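Local coordinates for protein (thiaminase I) (Bacillus subtilis, PDB 3THI) that catalyses the breakdown of thiamin, transferring its pyrimidine portion to a nucleophilic base with release of the thiazole, at residues 126-130 with 131-135; 285-288 with 289-292. All blocks are in the same frame, centred on the assembly; numbering follows the deposited sequence.

How the interactions relate
The two contacts are local ones at two helix ends, about 40 Å apart between centres and about 28 Å at their nearest atoms, on opposite sides of the chain's centre. Interaction 1 comes first along the chain and closes helix 124-131, which lies against helix 186-199 and strand 227-231. Interaction 2 starts a helix, at the step from helix 275-286 to helix 288-295, and lies against helix 14-28, strand 52-56 and helix 312-318. They share no helix or strand and do not touch; this separation is consistent with places in the two different lobes of a fold related to the periplasmic binding proteins.

Interaction 1: 126-130 with 131-135; sequences ELYKK and IGTSH
T133 OG1 is held by two groups: Y128 OH, 3.0 Å away, and the side-chain amide of N197 on helix 186-199. Either hydroxyl could be the donor in the Y128 pair. The threonine oxygen sits at the edge of the tyrosine ring, in its plane, and the two side chains run side by side in the same direction. With CG opposite the backbone N (chi1 -180°), the tyrosine sets its ring alongside the chain that leaves the helix, and G132 CA rests over one face in a CH-pi contact, 4.1 Å from the ring centroid.

The motif is a helix C-terminus ended by glycine: G132 is the first residue to abandon helical angles, with a phi of 68°, and its N still donates to Y128 O at 2.7 Å, though through a bent bond (N-H...O 133°). One residue earlier, I131 N meets L127 O almost head-on at 2.9 Å, and K130 N shares that same oxygen. On the inner side of this last turn, I131 CD1 touches L127 CD2 at 3.6 Å; L127 is buried against strand 227-231, while the side chains of I131 and Y128 both touch M198. A phenylalanine in place of Y128 could still offer its face to G132 CA, but it would probably leave T133 OG1 with N197 as its remaining grip and so weaken the tie between helix end and loop.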
loop_
_atom_site.group_PDB
_atom_site.type_symbol
_atom_site.label_atom_id
_atom_site.label_comp_id
_atom_site.label_asym_id
_atom_site.label_seq_id
_atom_site.Cartn_x
_atom_site.Cartn_y
_atom_site.Cartn_z
ATOM N N GLU A 126 -22.201 3.606 -6.459
ATOM C CA GLU A 126 -23.031 2.409 -6.573
ATOM C C GLU A 126 -23.084 1.762 -5.185
ATOM O O GLU A 126 -24.089 1.150 -4.811
ATOM C CB GLU A 126 -22.437 1.424 -7.582
ATOM C CG GLU A 126 -22.652 1.794 -9.046
ATOM C CD GLU A 126 -21.901 0.868 -9.992
ATOM O OE1 GLU A 126 -21.103 0.044 -9.500
ATOM O OE2 GLU A 126 -22.092 0.965 -11.226
ATOM N N LEU A 127 -22.005 1.930 -4.416
ATOM C CA LEU A 127 -21.924 1.391 -3.060
ATOM C C LEU A 127 -22.932 2.136 -2.184
ATOM O O LEU A 127 -23.626 1.529 -1.377
ATOM C CB LEU A 127 -20.515 1.593 -2.485
ATOM C CG LEU A 127 -19.887 0.558 -1.540
ATOM C CD1 LEU A 127 -18.883 1.264 -0.626
ATOM C CD2 LEU A 127 -20.931 -0.186 -0.723
ATOM N N TYR A 128 -22.998 3.454 -2.351
ATOM C CA TYR A 128 -23.923 4.279 -1.584
ATOM C C TYR A 128 -25.387 3.905 -1.829
ATOM O O TYR A 128 -26.200 3.931 -0.901
ATOM C CB TYR A 128 -23.718 5.765 -1.887
ATOM C CG TYR A 128 -24.662 6.647 -1.103
ATOM C CD1 TYR A 128 -24.410 6.951 0.234
ATOM C CD2 TYR A 128 -25.830 7.129 -1.679
ATOM C CE1 TYR A 128 -25.304 7.710 0.980
ATOM C CE2 TYR A 128 -26.735 7.888 -0.940
ATOM C CZ TYR A 128 -26.468 8.173 0.390
ATOM O OH TYR A 128 -27.380 8.892 1.135
ATOM N N LYS A 129 -25.731 3.585 -3.075
ATOM C CA LYS A 129 -27.102 3.202 -3.406
ATOM C C LYS A 129 -27.507 1.899 -2.711
ATOM O O LYS A 129 -28.690 1.630 -2.542
ATOM C CB LYS A 129 -27.268 3.060 -4.925
ATOM C CG LYS A 129 -27.230 4.398 -5.652
ATOM C CD LYS A 129 -27.519 4.271 -7.143
ATOM C CE LYS A 129 -27.324 5.614 -7.839
ATOM N NZ LYS A 129 -27.441 5.511 -9.324
ATOM N N LYS A 130 -26.512 1.117 -2.297
ATOM C CA LYS A 130 -26.729 -0.165 -1.634
ATOM C C LYS A 130 -26.717 -0.089 -0.120
ATOM O O LYS A 130 -27.591 -0.642 0.536
ATOM C CB LYS A 130 -25.686 -1.183 -2.098
ATOM C CG LYS A 130 -25.804 -1.532 -3.567
ATOM C CD LYS A 130 -27.170 -2.120 -3.902
ATOM C CE LYS A 130 -27.312 -2.316 -5.406
ATOM N NZ LYS A 130 -28.548 -3.081 -5.749
ATOM N N ILE A 131 -25.710 0.569 0.440
ATOM C CA ILE A 131 -25.618 0.681 1.889
ATOM C C ILE A 131 -26.118 2.008 2.466
ATOM O O ILE A 131 -26.487 2.072 3.642
ATOM C CB ILE A 131 -24.203 0.371 2.401
ATOM C CG1 ILE A 131 -23.210 1.393 1.876
ATOM C CG2 ILE A 131 -23.801 -1.046 1.988
ATOM C CD1 ILE A 131 -21.847 1.260 2.492
ATOM N N GLY A 132 -26.123 3.065 1.657
ATOM C CA GLY A 132 -26.592 4.353 2.137
ATOM C C GLY A 132 -25.737 5.033 3.187
ATOM O O GLY A 132 -24.576 4.694 3.374
ATOM N N THR A 133 -26.319 6.008 3.869
ATOM C CA THR A 133 -25.626 6.761 4.904
ATOM C C THR A 133 -25.590 6.016 6.226
ATOM O O THR A 133 -26.547 5.327 6.582
ATOM C CB THR A 133 -26.345 8.106 5.155
ATOM O OG1 THR A 133 -26.314 8.902 3.970
ATOM C CG2 THR A 133 -25.689 8.871 6.276
ATOM N N SER A 134 -24.476 6.134 6.938
ATOM C CA SER A 134 -24.371 5.518 8.250
ATOM C C SER A 134 -25.401 6.263 9.100
ATOM O O SER A 134 -25.663 7.444 8.870
ATOM C CB SER A 134 -22.976 5.745 8.833
ATOM O OG SER A 134 -22.975 5.542 10.234
ATOM N N HIS A 135 -26.002 5.578 10.059
ATOM C CA HIS A 135 -26.977 6.223 10.920
ATOM C C HIS A 135 -26.547 6.066 12.363
ATOM O O HIS A 135 -27.368 6.130 13.275
ATOM C CB HIS A 135 -28.359 5.613 10.702
ATOM C CG HIS A 135 -28.950 5.940 9.369
ATOM N ND1 HIS A 135 -29.283 4.972 8.446
ATOM C CD2 HIS A 135 -29.251 7.130 8.793
ATOM C CE1 HIS A 135 -29.760 5.552 7.358
ATOM N NE2 HIS A 135 -29.752 6.860 7.542
#

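Interaction 2: 285-288 with 289-292; sequences MASA and DTVE
D289 follows the turn where helix 275-286 gives way to helix 288-295, with S287 at the N-cap position. D289 CB lies 3.8 Å from S287 OG, and the aspartate side chain touches Q24 of helix 14-28.

T290 stands closest to the cap side chain. Its OG1 is 3.0 Å from S287 OG, and both hydroxyls are hydrogen-bonded to V284 O, so one carbonyl near the end of the preceding helix holds the first turn of the next. The serine oxygen gets there because chi1 of 84° places it between its own backbone N and carbonyl carbon, on the side of the new helix. CG2 of T290 comes within 3.9 Å of M285 O, and the threonine side chain also touches V21 and Q24 of helix 14-28.

V291 supplies the first regular helical bond across the contact: its N donates to S287 O at 3.1 Å with a nearly straight N-H...O angle of 175°. Its CG2 lies against the same carbonyl oxygen at 3.6 Å, which puts the apolar branch alongside the cap backbone and close to M285 O.

E292 adds the next bond, from its N to A288 O at 2.9 Å. The E292 side chain also packs on V314, A317 and L318 of helix 312-318. The carboxylate divides its partners: OE2 forms a salt bridge with R296 one turn on, while OE1 accepts from a water at 2.6 Å, and that water also donates weakly to A288 O at 3.0 Å.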
loop_
_atom_site.group_PDB
_atom_site.type_symbol
_atom_site.label_atom_id
_atom_site.label_comp_id
_atom_site.label_asym_id
_atom_site.label_seq_id
_atom_site.Cartn_x
_atom_site.Cartn_y
_atom_site.Cartn_z
ATOM N N MET A 285 16.123 -8.471 -0.952
ATOM C CA MET A 285 14.930 -7.994 -0.267
ATOM C C MET A 285 13.719 -7.936 -1.171
ATOM O O MET A 285 12.598 -8.100 -0.717
ATOM C CB MET A 285 15.187 -6.628 0.340
ATOM C CG MET A 285 16.227 -6.639 1.428
ATOM S SD MET A 285 16.562 -5.005 2.056
ATOM C CE MET A 285 15.078 -4.714 2.947
ATOM N N ALA A 286 13.952 -7.740 -2.463
ATOM C CA ALA A 286 12.875 -7.663 -3.442
ATOM C C ALA A 286 12.726 -8.966 -4.235
ATOM O O ALA A 286 11.825 -9.090 -5.080
ATOM C CB ALA A 286 13.126 -6.491 -4.390
ATOM N N SER A 287 13.584 -9.948 -3.951
ATOM C CA SER A 287 13.537 -11.217 -4.681
ATOM C C SER A 287 12.235 -11.940 -4.430
ATOM O O SER A 287 11.596 -11.749 -3.390
ATOM C CB SER A 287 14.709 -12.139 -4.316
ATOM O OG SER A 287 14.444 -12.887 -3.135
ATOM N N ALA A 288 11.848 -12.765 -5.396
ATOM C CA ALA A 288 10.634 -13.541 -5.311
ATOM C C ALA A 288 10.698 -14.502 -4.117
ATOM O O ALA A 288 9.709 -14.685 -3.392
ATOM C CB ALA A 288 10.414 -14.290 -6.618
ATOM N N ASP A 289 11.875 -15.077 -3.888
ATOM C CA ASP A 289 12.083 -16.001 -2.774
ATOM C C ASP A 289 11.822 -15.332 -1.420
ATOM O O ASP A 289 11.098 -15.875 -0.578
ATOM C CB ASP A 289 13.514 -16.550 -2.794
ATOM C CG ASP A 289 13.702 -17.688 -3.778
ATOM O OD1 ASP A 289 12.787 -17.977 -4.572
ATOM O OD2 ASP A 289 14.782 -18.307 -3.750
ATOM N N THR A 290 12.436 -14.168 -1.213
ATOM C CA THR A 290 12.295 -13.420 0.030
ATOM C C THR A 290 10.858 -12.985 0.290
ATOM O O THR A 290 10.331 -13.212 1.379
ATOM C CB THR A 290 13.177 -12.161 0.028
ATOM O OG1 THR A 290 14.545 -12.536 -0.143
ATOM C CG2 THR A 290 13.037 -11.415 1.335
ATOM N N VAL A 291 10.231 -12.359 -0.709
ATOM C CA VAL A 291 8.859 -11.884 -0.563
ATOM C C VAL A 291 7.886 -13.033 -0.316
ATOM O O VAL A 291 6.987 -12.922 0.525
ATOM C CB VAL A 291 8.412 -11.008 -1.765
ATOM C CG1 VAL A 291 6.906 -10.747 -1.713
ATOM C CG2 VAL A 291 9.138 -9.671 -1.720
ATOM N N GLU A 292 8.089 -14.156 -0.997
ATOM C CA GLU A 292 7.219 -15.301 -0.784
ATOM C C GLU A 292 7.340 -15.798 0.661
ATOM O O GLU A 292 6.327 -16.114 1.302
ATOM C CB GLU A 292 7.575 -16.430 -1.744
ATOM C CG GLU A 292 6.592 -17.593 -1.716
ATOM C CD GLU A 292 7.118 -18.838 -2.393
ATOM O OE1 GLU A 292 8.120 -18.758 -3.137
ATOM O OE2 GLU A 292 6.526 -19.910 -2.168
HETATM O O HOH W 1 8.654 -17.035 -4.944
#